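Local atomic coordinates of selenium-binding protein (Sulfolobus tokodaii, PDB entry 2ECE), a protein that is of unknown function but, as a beta-propeller member of the selenium-binding protein family, may bind selenium. Residues P128-V131 with K132-G136; L219-L222 with K223-G227. One frame throughout, in Å; residues are numbered along the deposited sequence.

Contact 1 of 2, residues P128-V131 with K132-G136; sequences PEEV and KKVSG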
loop_
_atom_site.group_PDB
_atom_site.type_symbol
_atom_site.label_atom_id
_atom_site.label_comp_id
_atom_site.label_asym_id
_atom_site.label_seq_id
_atom_site.Cartn_x
_atom_site.Cartn_y
_atom_site.Cartn_z
ATOM N N PRO A 128 3.765 6.801 -20.667
ATOM C CA PRO A 128 2.668 5.827 -20.686
ATOM C C PRO A 128 2.653 4.897 -21.897
ATOM O O PRO A 128 2.407 3.701 -21.766
ATOM C CB PRO A 128 1.429 6.715 -20.638
ATOM C CG PRO A 128 1.893 7.856 -19.784
ATOM C CD PRO A 128 3.247 8.152 -20.382
ATOM N N GLU A 129 2.913 5.443 -23.079
ATOM C CA GLU A 129 2.882 4.618 -24.276
ATOM C C GLU A 129 4.041 3.641 -24.382
ATOM O O GLU A 129 3.911 2.588 -25.013
ATOM C CB GLU A 129 2.757 5.519 -25.505
ATOM C CG GLU A 129 1.499 6.370 -25.389
ATOM C CD GLU A 129 0.306 5.527 -24.918
ATOM O OE1 GLU A 129 -0.698 6.059 -24.378
ATOM O OE2 GLU A 129 0.375 4.299 -25.105
ATOM N N GLU A 130 5.170 3.966 -23.757
ATOM C CA GLU A 130 6.311 3.056 -23.781
ATOM C C GLU A 130 5.995 1.926 -22.810
ATOM O O GLU A 130 6.329 0.768 -23.057
ATOM C CB GLU A 130 7.596 3.759 -23.335
ATOM C CG GLU A 130 8.827 2.855 -23.357
ATOM C CD GLU A 130 9.302 2.518 -24.773
ATOM O OE1 GLU A 130 10.300 1.770 -24.909
ATOM O OE2 GLU A 130 8.685 3.001 -25.748
ATOM N N VAL A 131 5.361 2.268 -21.691
ATOM C CA VAL A 131 4.998 1.252 -20.715
ATOM C C VAL A 131 3.997 0.276 -21.325
ATOM O O VAL A 131 4.168 -0.938 -21.233
ATOM C CB VAL A 131 4.390 1.880 -19.442
ATOM C CG1 VAL A 131 3.683 0.809 -18.615
ATOM C CG2 VAL A 131 5.501 2.530 -18.610
ATOM N N LYS A 132 2.961 0.811 -21.961
ATOM C CA LYS A 132 1.935 -0.028 -22.575
ATOM C C LYS A 132 2.471 -0.850 -23.743
ATOM O O LYS A 132 2.099 -2.014 -23.917
ATOM C CB LYS A 132 0.767 0.828 -23.061
ATOM C CG LYS A 132 0.047 1.588 -21.968
ATOM C CD LYS A 132 -1.037 2.475 -22.574
ATOM C CE LYS A 132 -1.549 3.481 -21.561
ATOM N NZ LYS A 132 -2.518 4.432 -22.167
ATOM N N LYS A 133 3.349 -0.244 -24.538
ATOM C CA LYS A 133 3.925 -0.926 -25.697
ATOM C C LYS A 133 4.765 -2.144 -25.315
ATOM O O LYS A 133 4.617 -3.220 -25.895
ATOM C CB LYS A 133 4.786 0.048 -26.506
ATOM C CG LYS A 133 5.539 -0.607 -27.658
ATOM C CD LYS A 133 6.353 0.404 -28.460
ATOM C CE LYS A 133 7.824 0.366 -28.087
ATOM N NZ LYS A 133 8.658 1.143 -29.053
ATOM N N VAL A 134 5.637 -1.968 -24.330
ATOM C CA VAL A 134 6.525 -3.034 -23.881
ATOM C C VAL A 134 5.883 -4.113 -23.011
ATOM O O VAL A 134 6.129 -5.299 -23.213
ATOM C CB VAL A 134 7.725 -2.451 -23.100
ATOM C CG1 VAL A 134 8.670 -3.564 -22.673
ATOM C CG2 VAL A 134 8.457 -1.430 -23.957
ATOM N N SER A 135 5.066 -3.707 -22.042
ATOM C CA SER A 135 4.442 -4.661 -21.125
ATOM C C SER A 135 3.015 -5.070 -21.471
ATOM O O SER A 135 2.570 -6.145 -21.070
ATOM C CB SER A 135 4.439 -4.091 -19.706
ATOM O OG SER A 135 3.477 -3.057 -19.595
ATOM N N GLY A 136 2.292 -4.214 -22.187
ATOM C CA GLY A 136 0.912 -4.521 -22.531
ATOM C C GLY A 136 -0.028 -4.280 -21.354
ATOM O O GLY A 136 -1.181 -4.714 -21.372
#

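Contact 2 of 2, residues L219-L222 with K223-G227; sequences LEHL and KDRYG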
loop_
_atom_site.group_PDB
_atom_site.type_symbol
_atom_site.label_atom_id
_atom_site.label_comp_id
_atom_site.label_asym_id
_atom_site.label_seq_id
_atom_site.Cartn_x
_atom_site.Cartn_y
_atom_site.Cartn_z
ATOM N N LEU A 219 -22.018 -0.442 -6.919
ATOM C CA LEU A 219 -22.468 -1.605 -6.162
ATOM C C LEU A 219 -22.960 -2.775 -7.009
ATOM O O LEU A 219 -22.842 -3.928 -6.599
ATOM C CB LEU A 219 -23.556 -1.181 -5.165
ATOM C CG LEU A 219 -23.085 -0.789 -3.758
ATOM C CD1 LEU A 219 -21.698 -0.167 -3.809
ATOM C CD2 LEU A 219 -24.092 0.170 -3.139
ATOM N N GLU A 220 -23.502 -2.493 -8.189
ATOM C CA GLU A 220 -23.987 -3.568 -9.046
ATOM C C GLU A 220 -22.828 -4.338 -9.680
ATOM O O GLU A 220 -23.016 -5.448 -10.180
ATOM C CB GLU A 220 -24.890 -3.016 -10.149
ATOM C CG GLU A 220 -24.210 -2.002 -11.052
ATOM C CD GLU A 220 -24.444 -0.569 -10.603
ATOM O OE1 GLU A 220 -24.485 -0.325 -9.376
ATOM O OE2 GLU A 220 -24.577 0.316 -11.479
ATOM N N HIS A 221 -21.636 -3.747 -9.649
ATOM C CA HIS A 221 -20.432 -4.363 -10.216
ATOM C C HIS A 221 -19.776 -5.366 -9.264
ATOM O O HIS A 221 -19.072 -6.278 -9.699
ATOM C CB HIS A 221 -19.374 -3.302 -10.534
ATOM C CG HIS A 221 -19.670 -2.460 -11.736
ATOM N ND1 HIS A 221 -18.748 -1.575 -12.255
ATOM C CD2 HIS A 221 -20.775 -2.351 -12.510
ATOM C CE1 HIS A 221 -19.274 -0.956 -13.298
ATOM N NE2 HIS A 221 -20.503 -1.407 -13.473
ATOM N N LEU A 222 -19.991 -5.172 -7.968
ATOM C CA LEU A 222 -19.391 -6.020 -6.945
ATOM C C LEU A 222 -19.389 -7.526 -7.172
ATOM O O LEU A 222 -18.333 -8.156 -7.136
ATOM C CB LEU A 222 -20.016 -5.715 -5.586
ATOM C CG LEU A 222 -19.404 -4.525 -4.848
ATOM C CD1 LEU A 222 -20.200 -4.226 -3.590
ATOM C CD2 LEU A 222 -17.953 -4.844 -4.501
ATOM N N LYS A 223 -20.558 -8.110 -7.410
ATOM C CA LYS A 223 -20.639 -9.553 -7.600
ATOM C C LYS A 223 -19.838 -10.143 -8.759
ATOM O O LYS A 223 -19.129 -11.132 -8.576
ATOM C CB LYS A 223 -22.103 -9.994 -7.718
ATOM C CG LYS A 223 -22.279 -11.448 -8.152
ATOM C CD LYS A 223 -23.704 -11.942 -7.933
ATOM C CE LYS A 223 -23.833 -12.683 -6.606
ATOM N NZ LYS A 223 -23.025 -13.943 -6.586
ATOM N N ASP A 224 -19.930 -9.546 -9.943
ATOM C CA ASP A 224 -19.225 -10.099 -11.093
ATOM C C ASP A 224 -17.946 -9.403 -11.549
ATOM O O ASP A 224 -17.205 -9.967 -12.346
ATOM C CB ASP A 224 -20.166 -10.185 -12.299
ATOM C CG ASP A 224 -21.486 -10.838 -11.962
ATOM O OD1 ASP A 224 -21.472 -11.888 -11.284
ATOM O OD2 ASP A 224 -22.535 -10.300 -12.381
ATOM N N ARG A 225 -17.667 -8.201 -11.057
ATOM C CA ARG A 225 -16.474 -7.502 -11.521
ATOM C C ARG A 225 -15.321 -7.316 -10.538
ATOM O O ARG A 225 -14.257 -6.833 -10.924
ATOM C CB ARG A 225 -16.875 -6.149 -12.110
ATOM C CG ARG A 225 -18.017 -6.273 -13.106
ATOM C CD ARG A 225 -18.226 -5.014 -13.922
ATOM N NE ARG A 225 -19.453 -5.108 -14.709
ATOM C CZ ARG A 225 -19.758 -4.302 -15.719
ATOM N NH1 ARG A 225 -18.923 -3.334 -16.075
ATOM N NH2 ARG A 225 -20.902 -4.465 -16.373
ATOM N N TYR A 226 -15.516 -7.694 -9.278
ATOM C CA TYR A 226 -14.448 -7.561 -8.294
ATOM C C TYR A 226 -13.966 -8.947 -7.877
ATOM O O TYR A 226 -14.742 -9.903 -7.858
ATOM C CB TYR A 226 -14.945 -6.745 -7.097
ATOM C CG TYR A 226 -15.031 -5.259 -7.394
ATOM C CD1 TYR A 226 -13.973 -4.404 -7.081
ATOM C CD2 TYR A 226 -16.148 -4.717 -8.033
ATOM C CE1 TYR A 226 -14.018 -3.046 -7.398
ATOM C CE2 TYR A 226 -16.205 -3.358 -8.356
ATOM C CZ TYR A 226 -15.134 -2.529 -8.036
ATOM O OH TYR A 226 -15.175 -1.194 -8.361
ATOM N N GLY A 227 -12.684 -9.066 -7.547
ATOM C CA GLY A 227 -12.153 -10.369 -7.190
ATOM C C GLY A 227 -12.061 -10.696 -5.714
ATOM O O GLY A 227 -12.272 -9.837 -4.859
HETATM O O HOH W 1 -23.129 -6.679 -7.181
HETATM O O HOH W 2 -22.002 -7.713 -10.598
HETATM O O HOH W 3 -17.266 -0.236 -9.947
#

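Contact 1 of 2, residues P128-V131 with K132-G136
Glu129 and Lys132, three residues apart on the short helix 128-135, form a salt bridge, with OE1 of Glu129 3.3 Å from NZ of Lys132; as a hydrogen bond it is weak. The lysine chain runs extended beyond CG, back toward the start of the helix, and the glutamate, bent at chi2 (-45°), curls its carboxylate over to meet it. Where the two chains cross, OE2 of Glu129 also lies 3.4 Å from CD of Lys132. One residue on, Glu130 and Lys133 make a long salt bridge, OE2 of Glu130 to NZ of Lys133 3.8 Å, while OE1 of the same carboxylate rests against CG2 of Val134.

The backbone bonds are those of a regular alpha-helix. Lys132 N donates to Pro128 O at 2.9 Å, and the N-H groups of Lys133, Val134 and Ser135 each reach the carbonyl four residues back. Val131 O is gripped twice: Ser135 N bonds to it, and Ser135 OG donates to it at 2.8 Å from the opposite face of the carbonyl plane. A chi1 of 73° swings OG back over the preceding turn to make this bond. OG also takes the N-H of Tyr137, just beyond Gly136, where the helix ends with positive phi.

Outside the helix, Pro128 touches Arg107 and Lys132 touches Ser106, in a loop. The ion pairs, one weak and one long, probably add little to the hold, whereas the buried Ser135 hydroxyl ties Val131 O to the N-H of Tyr137.

Contact 2 of 2, residues L219-L222 with K223-G227
Arg225 lays its guanidinium flat over one face of the His221 ring, an i to i+4 stack, in a loop of the beta-propeller, between the residue just before the one-turn helix 222-225 and the helix's last residue. The centres are 4.0 Å apart and the planes only 8° from parallel. NH1 of Arg225 sits 3.6 Å from NE2 of His221, toward the far rim of the ring, while CD of Arg225 adds a CH-pi contact over the same face, 3.8 Å from the centroid. With chi2 at -167° and chi3 at -171°, the arginine runs out straight and lays its flat end along the imidazole.

The backbone sets the pair in place: Arg225 N donates to His221 O at 2.7 Å. Tyr226 brings its ring edge to that same carbonyl and touches CB of His221 through CE2; its CD2 meets CD2 of Leu222 at 4.0 Å. Two waters bridge where direct helical bonds are missing, water 1 from Leu219 O to Lys223 N and water 2 from Glu220 O to Asp224 N.

Farther out, Thr212 of helix 210-213 touches His221, Arg225 and Tyr226, and Met252 of strand 250-258 packs on Leu222 and Tyr226. Arg251 bonds to Lys223 O, and Trp207 meets the Tyr226 ring at a steep angle. Water 3 links His221 and Tyr226, lying 3.1 Å from ND1 of His221 and 2.8 Å from OH of Tyr226.

In the fold
From the N terminus the chain first lays down strands 27-33, 44-49 and 60-65, then the sheet that ends with strand 121-126, and contact 1 occupies the helix that follows, on the link to strand 140-145 of the next sheet. Lys179, at the end of that next sheet's last strand, bonds to Ser135 O. The chain then enters the sheet 193-245, and contact 2 lies in the long excursion between its strands 201-204 and 229-234, packing on strand 250-258 of the following sheet. Both are local, within one continuous piece of chain, in series, neither nested nor crossed. Their centres are 28 Å apart and their nearest atoms about 17 Å.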